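Local coordinates for protein glutathione S-transferase (Natrialba magadii ATCC 43099, PDB 6GZF) that probably catalyses glutathione-dependent transfer or reduction reactions, as a Xi-class glutathione transferase related to the glutathionyl-hydroquinone reductases, at residues A[38-43]-A[154-159]; A[60-65]-A[85-90]; A[220-225]-A[269-274]. All blocks are in the same frame, centred on the assembly; numbering follows the deposited sequence.

Interaction 1. Residues A[38-43]-A[154-159]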
loop_
_atom_site.group_PDB
_atom_site.type_symbol
_atom_site.label_atom_id
_atom_site.label_comp_id
_atom_site.label_asym_id
_atom_site.label_seq_id
_atom_site.Cartn_x
_atom_site.Cartn_y
_atom_site.Cartn_z
ATOM N N ARG A 38 -18.683 12.061 28.079
ATOM C CA ARG A 38 -19.501 12.885 27.193
ATOM C C ARG A 38 -20.074 14.145 27.838
ATOM O O ARG A 38 -21.147 14.605 27.450
ATOM C CB ARG A 38 -20.653 12.051 26.632
ATOM C CG ARG A 38 -20.214 10.781 25.934
ATOM C CD ARG A 38 -20.193 10.973 24.432
ATOM N NE ARG A 38 -19.914 9.727 23.728
ATOM C CZ ARG A 38 -20.849 8.925 23.231
ATOM N NH1 ARG A 38 -20.502 7.809 22.606
ATOM N NH2 ARG A 38 -22.131 9.238 23.361
ATOM N N ASN A 39 -19.370 14.708 28.814
ATOM C CA ASN A 39 -19.785 15.989 29.371
ATOM C C ASN A 39 -19.486 17.118 28.392
ATOM O O ASN A 39 -18.582 17.009 27.562
ATOM C CB ASN A 39 -19.101 16.254 30.713
ATOM C CG ASN A 39 -19.737 15.483 31.853
ATOM O OD1 ASN A 39 -20.844 15.797 32.289
ATOM N ND2 ASN A 39 -19.037 14.468 32.345
ATOM N N TRP A 40 -20.252 18.199 28.488
ATOM C CA TRP A 40 -20.078 19.339 27.598
ATOM C C TRP A 40 -19.669 20.596 28.351
ATOM O O TRP A 40 -20.107 20.828 29.478
ATOM C CB TRP A 40 -21.369 19.618 26.823
ATOM C CG TRP A 40 -21.652 18.660 25.711
ATOM C CD1 TRP A 40 -21.984 17.341 25.826
ATOM C CD2 TRP A 40 -21.652 18.955 24.309
ATOM N NE1 TRP A 40 -22.180 16.793 24.581
ATOM C CE2 TRP A 40 -21.982 17.763 23.634
ATOM C CE3 TRP A 40 -21.399 20.108 23.559
ATOM C CZ2 TRP A 40 -22.069 17.693 22.245
ATOM C CZ3 TRP A 40 -21.484 20.035 22.180
ATOM C CH2 TRP A 40 -21.815 18.836 21.537
ATOM N N VAL A 41 -18.820 21.402 27.723
ATOM C CA VAL A 41 -18.578 22.756 28.197
ATOM C C VAL A 41 -19.668 23.640 27.613
ATOM O O VAL A 41 -19.800 23.748 26.394
ATOM C CB VAL A 41 -17.191 23.282 27.789
ATOM C CG1 VAL A 41 -17.005 24.710 28.279
ATOM C CG2 VAL A 41 -16.098 22.379 28.339
ATOM N N GLN A 42 -20.459 24.259 28.480
ATOM C CA GLN A 42 -21.625 25.010 28.031
ATOM C C GLN A 42 -21.623 26.445 28.542
ATOM O O GLN A 42 -21.537 26.686 29.746
ATOM C CB GLN A 42 -22.906 24.302 28.475
ATOM C CG GLN A 42 -23.161 22.977 27.775
ATOM C CD GLN A 42 -23.621 23.154 26.341
ATOM O OE1 GLN A 42 -22.816 23.122 25.411
ATOM N NE2 GLN A 42 -24.924 23.339 26.156
ATOM N N ASP A 43 -21.726 27.396 27.617
ATOM C CA ASP A 43 -21.836 28.805 27.975
ATOM C C ASP A 43 -23.187 29.057 28.635
ATOM O O ASP A 43 -24.101 29.602 28.016
ATOM C CB ASP A 43 -21.663 29.693 26.740
ATOM C CG ASP A 43 -21.293 31.122 27.093
ATOM O OD1 ASP A 43 -21.537 31.538 28.246
ATOM O OD2 ASP A 43 -20.755 31.831 26.216
ATOM N N MET A 154 -14.845 19.392 19.131
ATOM C CA MET A 154 -14.791 20.336 18.021
ATOM C C MET A 154 -15.979 21.290 18.072
ATOM O O MET A 154 -15.825 22.500 17.904
ATOM C CB MET A 154 -14.769 19.598 16.680
ATOM C CG MET A 154 -14.995 20.505 15.478
ATOM S SD MET A 154 -14.582 19.747 13.894
ATOM C CE MET A 154 -15.820 18.455 13.795
ATOM N N ARG A 155 -17.160 20.731 18.317
ATOM C CA ARG A 155 -18.393 21.509 18.369
ATOM C C ARG A 155 -18.381 22.544 19.493
ATOM O O ARG A 155 -18.710 23.709 19.272
ATOM C CB ARG A 155 -19.599 20.580 18.533
ATOM C CG ARG A 155 -20.922 21.304 18.741
ATOM C CD ARG A 155 -21.263 22.196 17.559
ATOM N NE ARG A 155 -21.372 21.439 16.316
ATOM C CZ ARG A 155 -22.477 20.821 15.915
ATOM N NH1 ARG A 155 -22.489 20.154 14.769
ATOM N NH2 ARG A 155 -23.571 20.868 16.663
ATOM N N MET A 156 -18.001 22.121 20.693
ATOM C CA MET A 156 -18.014 23.025 21.837
ATOM C C MET A 156 -16.879 24.050 21.756
ATOM O O MET A 156 -17.007 25.162 22.268
ATOM C CB MET A 156 -17.943 22.241 23.149
ATOM C CG MET A 156 -16.627 21.536 23.415
ATOM S SD MET A 156 -16.680 20.604 24.959
ATOM C CE MET A 156 -17.651 19.178 24.475
ATOM N N PHE A 157 -15.778 23.678 21.109
ATOM C CA PHE A 157 -14.725 24.640 20.788
ATOM C C PHE A 157 -15.289 25.721 19.879
ATOM O O PHE A 157 -14.901 26.887 19.948
ATOM C CB PHE A 157 -13.536 23.965 20.097
ATOM C CG PHE A 157 -12.555 23.324 21.037
ATOM C CD1 PHE A 157 -12.843 23.182 22.383
ATOM C CD2 PHE A 157 -11.331 22.873 20.566
ATOM C CE1 PHE A 157 -11.932 22.593 23.241
ATOM C CE2 PHE A 157 -10.416 22.284 21.419
ATOM C CZ PHE A 157 -10.717 22.145 22.758
ATOM N N ASP A 158 -16.218 25.306 19.026
ATOM C CA ASP A 158 -16.759 26.148 17.971
ATOM C C ASP A 158 -17.842 27.106 18.467
ATOM O O ASP A 158 -17.876 28.271 18.073
ATOM C CB ASP A 158 -17.318 25.260 16.856
ATOM C CG ASP A 158 -17.585 26.019 15.576
ATOM O OD1 ASP A 158 -17.002 27.104 15.387
ATOM O OD2 ASP A 158 -18.375 25.520 14.750
ATOM N N THR A 159 -18.721 26.620 19.336
ATOM C CA THR A 159 -19.931 27.367 19.667
ATOM C C THR A 159 -20.013 27.873 21.106
ATOM O O THR A 159 -20.962 28.574 21.457
ATOM C CB THR A 159 -21.184 26.509 19.401
ATOM O OG1 THR A 159 -21.161 25.352 20.245
ATOM C CG2 THR A 159 -21.230 26.069 17.947
HETATM O O HOH W 1 -19.690 31.164 23.292
#
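Met-156 reaches from helix 150-159 to the extended loop 38-43, dividing its contacts chiefly between Trp-40 and Val-41. CB lies beside the carbonyl of Val-41 and near CE3 of Trp-40. With CG placed between the backbone N and the carbonyl carbon (chi1 68°), the chain then brings SD up to the backbone of Val-41, where Val-41 N points at it in a weak but nearly straight hydrogen bond, N to SD 3.6 Å and 167° at the hydrogen. Met-156 SD also touches Val-41 CG2 at 3.9 Å. A bend at chi3 (76°) turns Met-156 CE back along the loop, so that it comes 4.0 Å from Trp-40 CA and 4.0 Å from Trp-40 CE3, approaching the indole obliquely. Beside it, Arg-155 CG meets the rim of that indole close to its plane, 3.7 Å from Trp-40 CZ3, while the guanidinium bends off to salt bridges with Asp-181 and Glu-238. At the far end a water joins Asp-43 OD2 to Thr-159 O, the latter link weak. The loop is thus fixed to the helix chiefly by dispersion, with a polarisable thioether doubling as a soft acceptor for one buried backbone N-H.

Interaction 2. Residues A[60-65]-A[85-90]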
loop_
_atom_site.group_PDB
_atom_site.type_symbol
_atom_site.label_atom_id
_atom_site.label_comp_id
_atom_site.label_asym_id
_atom_site.label_seq_id
_atom_site.Cartn_x
_atom_site.Cartn_y
_atom_site.Cartn_z
ATOM N N VAL A 60 -3.579 15.625 22.790
ATOM C CA VAL A 60 -3.656 15.169 21.407
ATOM C C VAL A 60 -2.415 14.420 20.947
ATOM O O VAL A 60 -1.339 14.536 21.535
ATOM C CB VAL A 60 -3.869 16.345 20.424
ATOM C CG1 VAL A 60 -5.200 17.038 20.675
ATOM C CG2 VAL A 60 -2.710 17.329 20.512
ATOM N N SER A 61 -2.592 13.642 19.887
ATOM C CA SER A 61 -1.485 13.148 19.086
ATOM C C SER A 61 -1.591 13.814 17.722
ATOM O O SER A 61 -2.694 14.003 17.210
ATOM C CB SER A 61 -1.526 11.625 18.955
ATOM O OG SER A 61 -0.600 11.167 17.984
ATOM N N TYR A 62 -0.458 14.185 17.137
ATOM C CA TYR A 62 -0.471 14.813 15.822
ATOM C C TYR A 62 -0.837 13.807 14.735
ATOM O O TYR A 62 -1.203 14.188 13.624
ATOM C CB TYR A 62 0.886 15.447 15.507
ATOM C CG TYR A 62 1.075 16.831 16.086
ATOM C CD1 TYR A 62 0.248 17.881 15.710
ATOM C CD2 TYR A 62 2.094 17.092 16.993
ATOM C CE1 TYR A 62 0.421 19.149 16.232
ATOM C CE2 TYR A 62 2.275 18.357 17.519
ATOM C CZ TYR A 62 1.437 19.381 17.135
ATOM O OH TYR A 62 1.614 20.643 17.656
ATOM N N ALA A 63 -0.746 12.524 15.067
ATOM C CA ALA A 63 -0.979 11.460 14.097
ATOM C C ALA A 63 -2.453 11.080 14.000
ATOM O O ALA A 63 -2.920 10.631 12.952
ATOM C CB ALA A 63 -0.150 10.246 14.456
ATOM N N CYS A 64 -3.182 11.252 15.096
ATOM C CA CYS A 64 -4.592 10.879 15.139
ATOM C C CYS A 64 -5.469 11.924 14.453
ATOM O O CYS A 64 -5.440 13.099 14.818
ATOM C CB CYS A 64 -5.043 10.680 16.587
ATOM S SG CYS A 64 -6.644 9.869 16.769
ATOM N N PRO A 65 -6.259 11.495 13.456
ATOM C CA PRO A 65 -7.131 12.395 12.694
ATOM C C PRO A 65 -8.327 12.864 13.514
ATOM O O PRO A 65 -8.949 13.873 13.182
ATOM C CB PRO A 65 -7.581 11.528 11.519
ATOM C CG PRO A 65 -7.576 10.148 12.068
ATOM C CD PRO A 65 -6.404 10.095 13.021
ATOM N N VAL A 85 -2.462 22.756 25.531
ATOM C CA VAL A 85 -2.408 21.466 24.854
ATOM C C VAL A 85 -1.113 20.699 25.136
ATOM O O VAL A 85 -0.030 21.281 25.204
ATOM C CB VAL A 85 -2.581 21.644 23.322
ATOM C CG1 VAL A 85 -1.494 22.547 22.752
ATOM C CG2 VAL A 85 -2.599 20.298 22.615
ATOM N N SER A 86 -1.245 19.389 25.326
ATOM C CA SER A 86 -0.096 18.501 25.447
ATOM C C SER A 86 -0.082 17.512 24.286
ATOM O O SER A 86 -1.131 17.017 23.873
ATOM C CB SER A 86 -0.120 17.754 26.782
ATOM O OG SER A 86 0.091 18.638 27.869
ATOM N N VAL A 87 1.104 17.228 23.759
ATOM C CA VAL A 87 1.234 16.311 22.634
ATOM C C VAL A 87 1.916 15.014 23.046
ATOM O O VAL A 87 3.066 15.018 23.484
ATOM C CB VAL A 87 2.023 16.945 21.478
ATOM C CG1 VAL A 87 2.108 15.978 20.312
ATOM C CG2 VAL A 87 1.370 18.249 21.047
ATOM N N VAL A 88 1.201 13.903 22.896
ATOM C CA VAL A 88 1.721 12.599 23.282
ATOM C C VAL A 88 2.654 12.023 22.220
ATOM O O VAL A 88 2.671 12.478 21.077
ATOM C CB VAL A 88 0.581 11.596 23.544
ATOM C CG1 VAL A 88 -0.360 12.131 24.612
ATOM C CG2 VAL A 88 -0.181 11.320 22.263
ATOM N N ASP A 89 3.429 11.020 22.618
ATOM C CA ASP A 89 4.358 10.332 21.725
ATOM C C ASP A 89 3.604 9.648 20.586
ATOM O O ASP A 89 2.705 8.843 20.831
ATOM C CB ASP A 89 5.181 9.311 22.524
ATOM C CG ASP A 89 6.395 8.790 21.768
ATOM O OD1 ASP A 89 6.450 8.911 20.527
ATOM O OD2 ASP A 89 7.304 8.241 22.426
ATOM N N PRO A 90 3.960 9.977 19.331
ATOM C CA PRO A 90 3.374 9.322 18.157
ATOM C C PRO A 90 3.608 7.814 18.153
ATOM O O PRO A 90 2.798 7.075 17.595
ATOM C CB PRO A 90 4.093 9.995 16.979
ATOM C CG PRO A 90 5.315 10.621 17.573
ATOM C CD PRO A 90 4.902 11.039 18.944
HETATM O O HOH W 2 1.934 13.318 18.306
#
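Val-60 and Val-87 pair in parallel register, and Val-60 uses both its backbone N and its O: the N donates to Ser-86 O at 3.0 Å, and the O accepts from Val-88 N, also at 3.0 Å. The tight part is the valine cluster around this pair. Val-60 CG2 meets Val-85 CG2 at 3.6 Å, and on the same sheet face the Tyr-62 ring crosses Val-87 at about a right angle, CD2 touching CG1 at 3.5 Å and CE2 touching CG2 at 3.6 Å. The ring also stands edge-to-face with His-292. Replacing Tyr-62 by an alanine is likely to open a gap beside both methyls of Val-87 and to cost His-292 this edge-to-face contact. The looser end lies at the backbone of partly exposed Tyr-62, where a water replaces direct pairing, accepting from Tyr-62 N at 2.8 Å and donating to Val-88 O at 3.0 Å. Here Ser-61 OG, anti to its own N (chi1 169°), turns back to accept from Ala-63 N in an ST turn. That turn leads into Cys-64, the predicted nucleophile, just ahead of helix 65-77. Parallel strands joined through this helix form the beta-alpha-beta crossover that opens the thioredoxin-like domain of glutathione transferases.

Interaction 3. Residues A[220-225]-A[269-274]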
loop_
_atom_site.group_PDB
_atom_site.type_symbol
_atom_site.label_atom_id
_atom_site.label_comp_id
_atom_site.label_asym_id
_atom_site.label_seq_id
_atom_site.Cartn_x
_atom_site.Cartn_y
_atom_site.Cartn_z
ATOM N N HIS A 220 -18.625 10.583 -4.808
ATOM C CA HIS A 220 -19.838 11.378 -4.656
ATOM C C HIS A 220 -19.507 12.818 -4.289
ATOM O O HIS A 220 -19.950 13.755 -4.954
ATOM C CB HIS A 220 -20.757 10.768 -3.594
ATOM C CG HIS A 220 -21.808 11.709 -3.095
ATOM N ND1 HIS A 220 -22.697 12.347 -3.933
ATOM C CD2 HIS A 220 -22.108 12.126 -1.841
ATOM C CE1 HIS A 220 -23.501 13.113 -3.218
ATOM N NE2 HIS A 220 -23.166 12.997 -1.946
ATOM N N TRP A 221 -18.719 12.989 -3.233
ATOM C CA TRP A 221 -18.359 14.319 -2.757
ATOM C C TRP A 221 -17.418 15.028 -3.723
ATOM O O TRP A 221 -17.270 16.247 -3.670
ATOM C CB TRP A 221 -17.728 14.239 -1.366
ATOM C CG TRP A 221 -18.699 13.827 -0.303
ATOM C CD1 TRP A 221 -18.701 12.656 0.397
ATOM C CD2 TRP A 221 -19.823 14.579 0.170
ATOM N NE1 TRP A 221 -19.752 12.636 1.282
ATOM C CE2 TRP A 221 -20.457 13.804 1.162
ATOM C CE3 TRP A 221 -20.354 15.833 -0.148
ATOM C CZ2 TRP A 221 -21.593 14.242 1.839
ATOM C CZ3 TRP A 221 -21.482 16.267 0.525
ATOM C CH2 TRP A 221 -22.089 15.472 1.507
ATOM N N ASP A 222 -16.785 14.264 -4.608
ATOM C CA ASP A 222 -15.927 14.850 -5.628
ATOM C C ASP A 222 -16.773 15.574 -6.669
ATOM O O ASP A 222 -16.399 16.644 -7.151
ATOM C CB ASP A 222 -15.061 13.779 -6.294
ATOM C CG ASP A 222 -14.063 14.365 -7.276
ATOM O OD1 ASP A 222 -13.095 15.014 -6.824
ATOM O OD2 ASP A 222 -14.248 14.178 -8.497
ATOM N N ASP A 223 -17.917 14.987 -7.008
ATOM C CA ASP A 223 -18.843 15.607 -7.949
ATOM C C ASP A 223 -19.550 16.795 -7.307
ATOM O O ASP A 223 -19.861 17.781 -7.976
ATOM C CB ASP A 223 -19.872 14.590 -8.447
ATOM C CG ASP A 223 -19.247 13.482 -9.271
ATOM O OD1 ASP A 223 -18.119 13.675 -9.774
ATOM O OD2 ASP A 223 -19.885 12.419 -9.420
ATOM N N VAL A 224 -19.801 16.691 -6.007
ATOM C CA VAL A 224 -20.465 17.753 -5.262
ATOM C C VAL A 224 -19.564 18.983 -5.169
ATOM O O VAL A 224 -20.027 20.117 -5.291
ATOM C CB VAL A 224 -20.856 17.285 -3.841
ATOM C CG1 VAL A 224 -21.373 18.449 -3.008
ATOM C CG2 VAL A 224 -21.895 16.176 -3.918
ATOM N N LEU A 225 -18.270 18.746 -4.981
ATOM C CA LEU A 225 -17.306 19.827 -4.805
ATOM C C LEU A 225 -16.828 20.410 -6.132
ATOM O O LEU A 225 -15.821 21.116 -6.180
ATOM C CB LEU A 225 -16.104 19.337 -3.996
ATOM C CG LEU A 225 -16.354 19.105 -2.504
ATOM C CD1 LEU A 225 -15.086 18.640 -1.810
ATOM C CD2 LEU A 225 -16.892 20.369 -1.856
ATOM N N ASP A 269 -10.325 15.057 -9.443
ATOM C CA ASP A 269 -10.377 16.363 -10.091
ATOM C C ASP A 269 -10.635 17.505 -9.112
ATOM O O ASP A 269 -10.101 18.602 -9.276
ATOM C CB ASP A 269 -11.457 16.376 -11.177
ATOM C CG ASP A 269 -11.154 15.423 -12.316
ATOM O OD1 ASP A 269 -9.961 15.210 -12.617
ATOM O OD2 ASP A 269 -12.112 14.889 -12.915
ATOM N N ASN A 270 -11.450 17.246 -8.096
ATOM C CA ASN A 270 -11.926 18.315 -7.228
ATOM C C ASN A 270 -11.518 18.173 -5.761
ATOM O O ASN A 270 -11.395 19.172 -5.057
ATOM C CB ASN A 270 -13.449 18.417 -7.327
ATOM C CG ASN A 270 -13.926 18.610 -8.755
ATOM O OD1 ASN A 270 -14.851 17.935 -9.209
ATOM N ND2 ASN A 270 -13.292 19.529 -9.472
ATOM N N LEU A 271 -11.310 16.943 -5.303
ATOM C CA LEU A 271 -10.945 16.707 -3.907
ATOM C C LEU A 271 -9.522 17.164 -3.599
ATOM O O LEU A 271 -9.242 17.651 -2.503
ATOM C CB LEU A 271 -11.102 15.228 -3.552
ATOM C CG LEU A 271 -12.528 14.679 -3.483
ATOM C CD1 LEU A 271 -12.512 13.181 -3.220
ATOM C CD2 LEU A 271 -13.327 15.404 -2.412
ATOM N N TRP A 272 -8.627 17.001 -4.567
ATOM C CA TRP A 272 -7.229 17.387 -4.390
ATOM C C TRP A 272 -7.019 18.907 -4.329
ATOM O O TRP A 272 -6.272 19.382 -3.475
ATOM C CB TRP A 272 -6.368 16.771 -5.499
ATOM C CG TRP A 272 -4.920 17.203 -5.497
ATOM C CD1 TRP A 272 -4.196 17.622 -6.576
ATOM C CD2 TRP A 272 -4.024 17.246 -4.375
ATOM N NE1 TRP A 272 -2.912 17.926 -6.198
ATOM C CE2 TRP A 272 -2.780 17.705 -4.853
ATOM C CE3 TRP A 272 -4.152 16.945 -3.014
ATOM C CZ2 TRP A 272 -1.675 17.872 -4.021
ATOM C CZ3 TRP A 272 -3.052 17.112 -2.190
ATOM C CH2 TRP A 272 -1.830 17.570 -2.698
ATOM N N PRO A 273 -7.664 19.682 -5.228
ATOM C CA PRO A 273 -7.554 21.132 -5.029
ATOM C C PRO A 273 -8.279 21.579 -3.762
ATOM O O PRO A 273 -7.897 22.569 -3.140
ATOM C CB PRO A 273 -8.223 21.717 -6.277
ATOM C CG PRO A 273 -8.203 20.614 -7.282
ATOM C CD PRO A 273 -8.351 19.359 -6.492
ATOM N N TYR A 274 -9.324 20.842 -3.398
ATOM C CA TYR A 274 -10.068 21.087 -2.168
ATOM C C TYR A 274 -9.171 20.896 -0.950
ATOM O O TYR A 274 -9.187 21.705 -0.023
ATOM C CB TYR A 274 -11.281 20.153 -2.102
ATOM C CG TYR A 274 -12.014 20.127 -0.781
ATOM C CD1 TYR A 274 -12.911 21.131 -0.439
ATOM C CD2 TYR A 274 -11.835 19.077 0.112
ATOM C CE1 TYR A 274 -13.593 21.100 0.762
ATOM C CE2 TYR A 274 -12.513 19.038 1.314
ATOM C CZ TYR A 274 -13.390 20.051 1.634
ATOM O OH TYR A 274 -14.064 20.014 2.832
HETATM O O HOH W 3 -12.403 13.255 -10.392
#
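The Tyr-274 ring receives Leu-225 CD1 squarely over one face: the methyl carbon stands 3.6 Å from the ring centroid and only 13° off the normal, a well-centred CH-pi contact. Leu-271 O lies in the ring plane at the edge, and the phenol oxygen is hydrogen-bonded to Asp-240 beyond the two segments. The Trp-221 indole has His-220 CD2 over the centre of one face. Leu-225 presents its methyl by holding CG anti to its carbonyl carbon with the rest of the chain extended; the same CD1 also touches Leu-271 CD2 at 3.7 Å. The Asp-222 carboxylate and Asn-270 amide planes are 23° apart, although the side chains cross at about a right angle. Asn-270 OD1 and Asp-222 O, which lie close, are two acceptors and make no hydrogen bond.

All this belongs to the helical C-terminal domain of the glutathione transferase fold, where the end of helix 204-224 meets the beginning of helix 271-279. Leu-225 is the first residue to leave the helical path, and Trp-221, a turn earlier, packs its indole on helix 177-192.

The polar half of the junction centres on Asp-222. Its CG is anti to the backbone N (chi1 -175°), which carries OD1 to the incoming chain, where it takes two amide hydrogens: Leu-271 N at 3.0 Å, nearly in line with the C-O bond, and Asn-270 N at 3.1 Å, on the syn side and somewhat out of the carboxylate plane. Both bonds are bent. A negative group receiving N-H groups at a helix start would probably be steadied by the helix dipole. Asp-222 OD2 is reached by a water at 2.8 Å, and this water accepts from Asp-269 N at 2.9 Å. Asp-269 OD2 lies 5.0 Å from Asp-222 OD2; any repulsion between the two acids would probably be eased by the bound amides and the water.

How the interactions relate
Interaction 2 lies in the thioredoxin-like domain, and interaction 1, its centre about 20 Å away, joins a loop that precedes strand 56-60 to a helix of that domain. Interaction 3 lies in the helical domain, with its centre about 28 Å from that of interaction 2. Along the chain, 60-65 and 85-90 fall between the two halves of interaction 1, and both precede interaction 3. Interaction 2 is buried near the centre of the molecule and relies on strand pairing and branched side chains next to the predicted active site. Interaction 1, only partly buried, depends on sulfur and apolar contacts. Interaction 3, peripheral yet largely buried, joins two helix ends and adds a carboxylate to its apolar side.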